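Local coordinates for protein putative lipase/esterase (Lactobacillus plantarum WCFS1, PDB 3BXP) that probably hydrolyses carboxylic esters as a member of the alpha/beta-hydrolase superfamily, at residues S81-A86 with Q173-A178; G45-S50 with Q74-D79; G119-A124 with I158-G163. One frame throughout, in Å; residues are numbered along the deposited sequence.

Interaction 1: S81-A86 with Q173-A178; sequences SVYPWA and QITTDA
Ser81 and Val82 meet the chain just where the helix 168-174 runs out, a worked example of how a loop can take up carbonyls at the end of a helix. The hydroxyl of Ser81 gives its hydrogen to Gln173 O at 2.9 Å, from a position tilted out of the carbonyl plane. Next along, Val82 N donates to Ile174 O, also at 2.9 Å, through a moderately bent bond of 149°; Tyr83 N adds a weak one to the same oxygen. Water extends the seam: one molecule donates to Ser81 OG and accepts from Thr176 N, and another bridges Tyr83 O and Thr175 OG1.

Tyr83 carries much of the apolar part. Its CB lies 4.0 Å from Thr175 CB, and with CG beside the backbone N (chi1 -64°) the ring runs on alongside Ile174. Atom CD2 approaches Thr175 CG2 at 3.8 Å and Ile174 CG2 at 4.0 Å, both obliquely to the ring, while CE2 again meets Ile174 CG2. Over the centre of one ring face sits CG1 of the preceding Val82, whose CB packs 3.9 Å from Ile174 CG2. At the tip, OH hydrogen-bonds His121 ND1. Thr175 itself opens an ST turn, its OG1 accepting from Asp177 N.

The contact thus joins the loop leading into helix 85-99, just before the cis peptide between Tyr83 and Pro84, to the exit of helix 168-174, with Tyr83 packed against Val122 and Thr125 of helix 118-129 and Ile174 against the loop residues Phe46 and Leu160.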
loop_
_atom_site.group_PDB
_atom_site.type_symbol
_atom_site.label_atom_id
_atom_site.label_comp_id
_atom_site.label_asym_id
_atom_site.label_seq_id
_atom_site.Cartn_x
_atom_site.Cartn_y
_atom_site.Cartn_z
ATOM N N SER B 81 8.661 -26.973 -17.535
ATOM C CA SER B 81 8.033 -25.672 -17.340
ATOM C C SER B 81 7.026 -25.759 -16.210
ATOM O O SER B 81 6.556 -26.829 -15.821
ATOM C CB SER B 81 7.368 -25.175 -18.601
ATOM O OG SER B 81 8.286 -25.171 -19.685
ATOM N N VAL B 82 6.705 -24.582 -15.713
ATOM C CA VAL B 82 5.824 -24.445 -14.576
ATOM C C VAL B 82 4.374 -24.514 -15.024
ATOM O O VAL B 82 3.538 -25.032 -14.329
ATOM C CB VAL B 82 6.079 -23.074 -13.854
ATOM C CG1 VAL B 82 5.026 -22.793 -12.780
ATOM C CG2 VAL B 82 7.483 -23.045 -13.283
ATOM N N TYR B 83 4.070 -23.930 -16.165
ATOM C CA TYR B 83 2.712 -23.844 -16.609
ATOM C C TYR B 83 2.548 -24.710 -17.868
ATOM O O TYR B 83 3.545 -24.947 -18.543
ATOM C CB TYR B 83 2.387 -22.359 -16.910
ATOM C CG TYR B 83 2.425 -21.421 -15.713
ATOM C CD1 TYR B 83 1.430 -21.475 -14.751
ATOM C CD2 TYR B 83 3.451 -20.491 -15.513
ATOM C CE1 TYR B 83 1.401 -20.637 -13.639
ATOM C CE2 TYR B 83 3.459 -19.651 -14.367
ATOM C CZ TYR B 83 2.436 -19.727 -13.452
ATOM O OH TYR B 83 2.433 -18.925 -12.366
ATOM N N PRO B 84 1.307 -25.156 -18.185
ATOM C CA PRO B 84 0.130 -24.749 -17.418
ATOM C C PRO B 84 -0.039 -25.525 -16.130
ATOM O O PRO B 84 -0.978 -25.318 -15.366
ATOM C CB PRO B 84 -1.014 -25.057 -18.368
ATOM C CG PRO B 84 -0.559 -26.257 -19.074
ATOM C CD PRO B 84 0.942 -26.073 -19.284
ATOM N N TRP B 85 0.912 -26.390 -15.862
ATOM C CA TRP B 85 0.746 -27.396 -14.796
ATOM C C TRP B 85 0.417 -26.839 -13.418
ATOM O O TRP B 85 -0.455 -27.392 -12.744
ATOM C CB TRP B 85 1.957 -28.330 -14.696
ATOM C CG TRP B 85 2.544 -28.613 -16.064
ATOM C CD1 TRP B 85 3.768 -28.202 -16.528
ATOM C CD2 TRP B 85 1.909 -29.273 -17.159
ATOM N NE1 TRP B 85 3.916 -28.552 -17.835
ATOM C CE2 TRP B 85 2.802 -29.239 -18.233
ATOM C CE3 TRP B 85 0.669 -29.915 -17.324
ATOM C CZ2 TRP B 85 2.500 -29.791 -19.475
ATOM C CZ3 TRP B 85 0.376 -30.491 -18.555
ATOM C CH2 TRP B 85 1.295 -30.445 -19.603
ATOM N N ALA B 86 1.104 -25.785 -12.982
ATOM C CA ALA B 86 0.874 -25.253 -11.635
ATOM C C ALA B 86 -0.578 -24.813 -11.425
ATOM O O ALA B 86 -1.085 -24.961 -10.328
ATOM C CB ALA B 86 1.847 -24.092 -11.302
ATOM N N GLN B 173 11.575 -20.821 -19.959
ATOM C CA GLN B 173 11.603 -22.068 -19.212
ATOM C C GLN B 173 10.402 -22.175 -18.304
ATOM O O GLN B 173 9.781 -23.227 -18.206
ATOM C CB GLN B 173 12.868 -22.187 -18.415
ATOM C CG GLN B 173 13.012 -23.589 -17.797
ATOM C CD GLN B 173 13.454 -24.695 -18.768
ATOM O OE1 GLN B 173 14.152 -24.445 -19.768
ATOM N NE2 GLN B 173 13.120 -25.932 -18.420
ATOM N N ILE B 174 10.028 -21.058 -17.683
ATOM C CA ILE B 174 8.866 -21.055 -16.779
ATOM C C ILE B 174 7.640 -21.329 -17.624
ATOM O O ILE B 174 6.820 -22.151 -17.282
ATOM C CB ILE B 174 8.713 -19.714 -16.004
ATOM C CG1 ILE B 174 9.938 -19.485 -15.067
ATOM C CG2 ILE B 174 7.329 -19.665 -15.286
ATOM C CD1 ILE B 174 10.282 -18.009 -14.752
ATOM N N THR B 175 7.579 -20.674 -18.790
ATOM C CA THR B 175 6.548 -20.955 -19.803
ATOM C C THR B 175 6.764 -20.133 -21.079
ATOM O O THR B 175 7.117 -18.938 -21.041
ATOM C CB THR B 175 5.101 -20.694 -19.262
ATOM O OG1 THR B 175 4.115 -20.965 -20.264
ATOM C CG2 THR B 175 4.900 -19.247 -18.815
ATOM N N THR B 176 6.504 -20.779 -22.192
ATOM C CA THR B 176 6.509 -20.101 -23.500
ATOM C C THR B 176 5.115 -19.587 -23.784
ATOM O O THR B 176 4.845 -19.016 -24.840
ATOM C CB THR B 176 6.884 -21.072 -24.598
ATOM O OG1 THR B 176 6.121 -22.269 -24.432
ATOM C CG2 THR B 176 8.365 -21.398 -24.545
ATOM N N ASP B 177 4.194 -19.824 -22.859
ATOM C CA ASP B 177 2.826 -19.286 -23.030
ATOM C C ASP B 177 2.820 -17.827 -22.561
ATOM O O ASP B 177 2.699 -17.536 -21.360
ATOM C CB ASP B 177 1.781 -20.115 -22.276
ATOM C CG ASP B 177 0.355 -19.695 -22.569
ATOM O OD1 ASP B 177 0.114 -18.653 -23.201
ATOM O OD2 ASP B 177 -0.541 -20.441 -22.159
ATOM N N ALA B 178 2.945 -16.918 -23.527
ATOM C CA ALA B 178 3.120 -15.501 -23.226
ATOM C C ALA B 178 1.871 -14.920 -22.577
ATOM O O ALA B 178 1.930 -13.903 -21.893
ATOM C CB ALA B 178 3.489 -14.711 -24.486
HETATM O O HOH W 1 6.780 -23.891 -21.643
HETATM O O HOH W 2 4.362 -23.557 -20.807
#

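Interaction 2: G45-S50 with Q74-D79; sequences GFTYHS and QLIVGD
Phe46 and Ile76 share the one backbone hydrogen bond of this contact: Ile76 N donates to Phe46 O at 3.0 Å, almost straight at 168°, the N-H approaching the oxygen nearly head-on. Neither segment is helix or strand, so this is their one direct backbone bond rather than part of strand pairing. Next to it, the 74-79 loop is braced internally, because Gln74 NE2 donates to Leu75 O on an in-plane lone pair of that oxygen.

The second kind of contact is CH-pi. Leu75 CD1 stands over one face of the His49 ring, 3.6 Å from the ring centroid and displaced toward the rim, where CE1 comes closest. With CG anti to its carbonyl carbon (chi1 -61°), His49 brings its ring toward Leu75, and NE2 hydrogen-bonds Tyr73 O, which probably helps to fix how the ring is turned. Were His49 an alanine, Leu75 CD1 would probably lose the ring face it packs on, and Tyr73 O its imidazole partner.

Both segments follow strands of the central sheet, 35-41 and 67-72. The glycine-rich run ending at Gly45 is placed where alpha/beta-hydrolases of the esterase type carry the loop that contributes to the oxyanion hole, a role that is probable here.

Van der Waals packing makes up the third kind. Between side chains, Phe46 CB meets Ile76 CG2 at 4.2 Å, and Thr47 CG2 lies alongside Ile76 CD1 at 4.1 Å. Two carbons approach carbonyls instead: Leu75 CB lies 3.4 Å from Phe46 O and, at the more exposed border, Val77 CG1 rests 3.7 Å from Thr47 O.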
loop_
_atom_site.group_PDB
_atom_site.type_symbol
_atom_site.label_atom_id
_atom_site.label_comp_id
_atom_site.label_asym_id
_atom_site.label_seq_id
_atom_site.Cartn_x
_atom_site.Cartn_y
_atom_site.Cartn_z
ATOM N N GLY B 45 11.443 -18.937 -6.431
ATOM C CA GLY B 45 11.893 -18.537 -7.778
ATOM C C GLY B 45 11.772 -19.591 -8.854
ATOM O O GLY B 45 12.474 -19.555 -9.881
ATOM N N PHE B 46 10.821 -20.483 -8.630
ATOM C CA PHE B 46 10.478 -21.594 -9.504
ATOM C C PHE B 46 11.564 -22.664 -9.575
ATOM O O PHE B 46 11.480 -23.596 -10.388
ATOM C CB PHE B 46 10.072 -21.164 -10.917
ATOM C CG PHE B 46 8.966 -20.140 -10.975
ATOM C CD1 PHE B 46 7.627 -20.461 -10.751
ATOM C CD2 PHE B 46 9.273 -18.841 -11.319
ATOM C CE1 PHE B 46 6.626 -19.460 -10.875
ATOM C CE2 PHE B 46 8.284 -17.852 -11.419
ATOM C CZ PHE B 46 6.962 -18.184 -11.193
ATOM N N THR B 47 12.561 -22.577 -8.684
ATOM C CA THR B 47 13.621 -23.595 -8.631
ATOM C C THR B 47 13.628 -24.447 -7.374
ATOM O O THR B 47 14.251 -25.517 -7.345
ATOM C CB THR B 47 15.031 -22.947 -8.795
ATOM O OG1 THR B 47 15.281 -22.015 -7.735
ATOM C CG2 THR B 47 15.103 -22.219 -10.153
ATOM N N TYR B 48 12.969 -23.956 -6.343
ATOM C CA TYR B 48 12.785 -24.674 -5.058
ATOM C C TYR B 48 11.489 -24.245 -4.424
ATOM O O TYR B 48 10.829 -23.314 -4.902
ATOM C CB TYR B 48 13.973 -24.445 -4.092
ATOM C CG TYR B 48 14.095 -23.054 -3.464
ATOM C CD1 TYR B 48 14.742 -22.037 -4.132
ATOM C CD2 TYR B 48 13.607 -22.799 -2.155
ATOM C CE1 TYR B 48 14.877 -20.801 -3.582
ATOM C CE2 TYR B 48 13.736 -21.552 -1.607
ATOM C CZ TYR B 48 14.367 -20.558 -2.317
ATOM O OH TYR B 48 14.539 -19.296 -1.800
ATOM N N HIS B 49 11.151 -24.858 -3.289
ATOM C CA HIS B 49 9.962 -24.479 -2.560
ATOM C C HIS B 49 10.402 -23.933 -1.239
ATOM O O HIS B 49 10.903 -24.676 -0.389
ATOM C CB HIS B 49 8.978 -25.632 -2.327
ATOM C CG HIS B 49 8.434 -26.239 -3.585
ATOM N ND1 HIS B 49 8.761 -27.518 -3.985
ATOM C CD2 HIS B 49 7.571 -25.750 -4.514
ATOM C CE1 HIS B 49 8.133 -27.779 -5.128
ATOM N NE2 HIS B 49 7.376 -26.744 -5.444
ATOM N N SER B 50 10.194 -22.627 -1.062
ATOM C CA SER B 50 10.625 -21.946 0.123
ATOM C C SER B 50 9.819 -22.422 1.322
ATOM O O SER B 50 8.624 -22.550 1.246
ATOM C CB SER B 50 10.482 -20.410 -0.023
ATOM O OG SER B 50 10.932 -19.737 1.124
ATOM N N GLN B 74 4.438 -27.170 -9.404
ATOM C CA GLN B 74 5.461 -27.505 -10.387
ATOM C C GLN B 74 6.605 -26.508 -10.442
ATOM O O GLN B 74 6.403 -25.293 -10.617
ATOM C CB GLN B 74 4.790 -27.545 -11.755
ATOM C CG GLN B 74 5.603 -28.084 -12.838
ATOM C CD GLN B 74 5.981 -29.509 -12.600
ATOM O OE1 GLN B 74 5.120 -30.362 -12.440
ATOM N NE2 GLN B 74 7.278 -29.790 -12.573
ATOM N N LEU B 75 7.820 -27.043 -10.474
ATOM C CA LEU B 75 9.024 -26.222 -10.621
ATOM C C LEU B 75 9.670 -26.539 -11.969
ATOM O O LEU B 75 9.224 -27.447 -12.709
ATOM C CB LEU B 75 10.040 -26.572 -9.536
ATOM C CG LEU B 75 9.562 -26.399 -8.108
ATOM C CD1 LEU B 75 10.616 -26.924 -7.135
ATOM C CD2 LEU B 75 9.188 -24.911 -7.918
ATOM N N ILE B 76 10.737 -25.808 -12.271
ATOM C CA ILE B 76 11.399 -25.962 -13.590
ATOM C C ILE B 76 12.404 -27.119 -13.530
ATOM O O ILE B 76 13.020 -27.434 -14.502
ATOM C CB ILE B 76 12.073 -24.644 -14.121
ATOM C CG1 ILE B 76 13.225 -24.175 -13.241
ATOM C CG2 ILE B 76 11.104 -23.501 -14.282
ATOM C CD1 ILE B 76 14.120 -23.176 -13.980
ATOM N N VAL B 77 12.561 -27.716 -12.360
ATOM C CA VAL B 77 13.549 -28.804 -12.151
ATOM C C VAL B 77 13.416 -29.873 -13.205
ATOM O O VAL B 77 12.313 -30.216 -13.627
ATOM C CB VAL B 77 13.405 -29.436 -10.737
ATOM C CG1 VAL B 77 13.571 -28.342 -9.665
ATOM C CG2 VAL B 77 12.077 -30.177 -10.627
ATOM N N GLY B 78 14.569 -30.392 -13.626
ATOM C CA GLY B 78 14.599 -31.460 -14.610
ATOM C C GLY B 78 14.081 -31.039 -15.960
ATOM O O GLY B 78 13.470 -31.824 -16.677
ATOM N N ASP B 79 14.336 -29.786 -16.300
ATOM C CA ASP B 79 14.005 -29.238 -17.615
ATOM C C ASP B 79 12.508 -29.340 -17.906
ATOM O O ASP B 79 12.060 -29.882 -18.910
ATOM C CB ASP B 79 14.796 -29.918 -18.723
ATOM C CG ASP B 79 14.683 -29.187 -20.012
ATOM O OD1 ASP B 79 14.208 -28.037 -19.986
ATOM O OD2 ASP B 79 15.098 -29.720 -21.065
#

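Interaction 3: G119-A124 with I158-G163; sequences GGHVVA and IDLTAG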
loop_
_atom_site.group_PDB
_atom_site.type_symbol
_atom_site.label_atom_id
_atom_site.label_comp_id
_atom_site.label_asym_id
_atom_site.label_seq_id
_atom_site.Cartn_x
_atom_site.Cartn_y
_atom_site.Cartn_z
ATOM N N GLY B 119 5.390 -18.213 -5.926
ATOM C CA GLY B 119 4.068 -18.650 -5.628
ATOM C C GLY B 119 3.000 -17.597 -5.763
ATOM O O GLY B 119 1.816 -17.899 -6.023
ATOM N N GLY B 120 3.437 -16.358 -5.584
ATOM C CA GLY B 120 2.589 -15.203 -5.801
ATOM C C GLY B 120 2.226 -15.150 -7.281
ATOM O O GLY B 120 1.110 -14.754 -7.619
ATOM N N HIS B 121 3.145 -15.569 -8.151
ATOM C CA HIS B 121 2.823 -15.578 -9.593
ATOM C C HIS B 121 1.752 -16.606 -9.856
ATOM O O HIS B 121 0.767 -16.346 -10.524
ATOM C CB HIS B 121 4.015 -15.835 -10.434
ATOM C CG HIS B 121 3.787 -15.564 -11.876
ATOM N ND1 HIS B 121 3.403 -16.548 -12.777
ATOM C CD2 HIS B 121 3.819 -14.410 -12.575
ATOM C CE1 HIS B 121 3.297 -16.010 -13.981
ATOM N NE2 HIS B 121 3.545 -14.715 -13.885
ATOM N N VAL B 122 1.920 -17.780 -9.295
ATOM C CA VAL B 122 0.916 -18.841 -9.473
ATOM C C VAL B 122 -0.491 -18.396 -9.016
ATOM O O VAL B 122 -1.487 -18.532 -9.767
ATOM C CB VAL B 122 1.346 -20.182 -8.744
ATOM C CG1 VAL B 122 0.205 -21.208 -8.804
ATOM C CG2 VAL B 122 2.647 -20.760 -9.318
ATOM N N VAL B 123 -0.570 -17.887 -7.777
ATOM C CA VAL B 123 -1.834 -17.382 -7.198
ATOM C C VAL B 123 -2.467 -16.232 -8.007
ATOM O O VAL B 123 -3.679 -16.201 -8.280
ATOM C CB VAL B 123 -1.647 -17.044 -5.682
ATOM C CG1 VAL B 123 -2.904 -16.389 -5.107
ATOM C CG2 VAL B 123 -1.305 -18.328 -4.920
ATOM N N ALA B 124 -1.650 -15.245 -8.359
ATOM C CA ALA B 124 -2.141 -14.070 -9.078
ATOM C C ALA B 124 -2.639 -14.494 -10.441
ATOM O O ALA B 124 -3.707 -14.085 -10.925
ATOM C CB ALA B 124 -1.026 -12.988 -9.160
ATOM N N ILE B 158 4.891 -11.118 -10.452
ATOM C CA ILE B 158 3.644 -10.843 -11.133
ATOM C C ILE B 158 3.843 -10.828 -12.637
ATOM O O ILE B 158 2.991 -11.321 -13.405
ATOM C CB ILE B 158 3.081 -9.462 -10.698
ATOM C CG1 ILE B 158 2.609 -9.540 -9.223
ATOM C CG2 ILE B 158 1.982 -8.934 -11.636
ATOM C CD1 ILE B 158 1.410 -10.597 -8.945
ATOM N N ASP B 159 4.937 -10.214 -13.061
ATOM C CA ASP B 159 5.224 -10.043 -14.514
ATOM C C ASP B 159 6.623 -10.532 -14.823
ATOM O O ASP B 159 7.633 -9.977 -14.330
ATOM C CB ASP B 159 4.953 -8.595 -14.908
ATOM C CG ASP B 159 5.172 -8.305 -16.387
ATOM O OD1 ASP B 159 5.816 -9.096 -17.105
ATOM O OD2 ASP B 159 4.719 -7.203 -16.821
ATOM N N LEU B 160 6.680 -11.629 -15.587
ATOM C CA LEU B 160 7.927 -12.332 -15.870
ATOM C C LEU B 160 8.837 -11.571 -16.815
ATOM O O LEU B 160 9.923 -12.046 -17.135
ATOM C CB LEU B 160 7.665 -13.765 -16.408
ATOM C CG LEU B 160 6.877 -14.690 -15.482
ATOM C CD1 LEU B 160 6.762 -16.093 -16.111
ATOM C CD2 LEU B 160 7.535 -14.780 -14.119
ATOM N N THR B 161 8.390 -10.380 -17.224
ATOM C CA THR B 161 9.206 -9.476 -18.015
ATOM C C THR B 161 9.728 -8.304 -17.193
ATOM O O THR B 161 10.476 -7.488 -17.693
ATOM C CB THR B 161 8.454 -8.890 -19.213
ATOM O OG1 THR B 161 7.483 -7.932 -18.753
ATOM C CG2 THR B 161 7.772 -9.995 -20.092
ATOM N N ALA B 162 9.359 -8.238 -15.923
ATOM C CA ALA B 162 9.613 -7.050 -15.090
ATOM C C ALA B 162 10.915 -7.098 -14.243
ATOM O O ALA B 162 11.101 -6.306 -13.307
ATOM C CB ALA B 162 8.388 -6.763 -14.195
ATOM N N GLY B 163 11.819 -8.020 -14.553
ATOM C CA GLY B 163 13.101 -8.068 -13.854
ATOM C C GLY B 163 13.462 -9.408 -13.254
ATOM O O GLY B 163 14.648 -9.721 -13.081
#
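His121 and Leu160 cross at about a right angle, the imidazole offering a face to one residue of the loop and an edge to another. Leu160 CD2 lies over the ring, 4.2 Å from its centroid and only 20° off the normal, in a CH-pi contact displaced toward the rim; Leu160 CG comes within 3.7 Å of His121 NE2. Ile158 takes the edge: its carbonyl O lies near the ring plane, 3.3 Å from His121 CD2. With CG of His121 opposite its own backbone N (chi1 -168°), the ring reaches from the helix to the loop although CB itself does not head there. Its two nitrogens are engaged beyond the segments, ND1 with Tyr83 OH and NE2 with Trp181 O, so face, edge and both nitrogens together fix how the imidazole is turned.

The helix 118-129 starts at what looks like the nucleophile elbow of an alpha/beta-hydrolase, the GxSxG pattern formed by Gly115, Ser117 and Gly119. The loop arrives from the neighbouring strand 150-154, and the contact therefore ties the first turns behind the probable elbow to the next crossover.

One turn further along the helix, Ala124 meets Ile158, whose CB leads away while CD1 returns to Ala124 CB at 3.4 Å, tight for two methyl carbons. The loop keeps its shape through a type I turn from Asp159 to Ala162 and an Asx turn, in which Asp159 OD1 accepts from Thr161 N at 2.9 Å and from Thr161 OG1, both on the same face of the carboxylate. The other oxygen, OD2, forms a salt bridge with Lys212.

The three contacts lie 11 to 14 Å apart between centres and draw on loops and helix ends in the parts of the chain that follow strands 67-72, 35-41, 110-116 and 150-154, neighbours in the mixed sheet. Along the chain interaction 2 is complete before interaction 1 begins, whereas both segments of interaction 3 fall between 81-86 and 173-178. Phe46 joins all three, its ring packing on Val82 of interaction 1 and on His121 and Leu160 of interaction 3. Probable hydrogen bonds tie Gln173 NE2 to Asp79 OD1, between interactions 1 and 2, and Tyr83 OH to His121 ND1, between 1 and 3. Together they link the glycine-rich loop with the probable nucleophile elbow, consistent with a shared active-site framework.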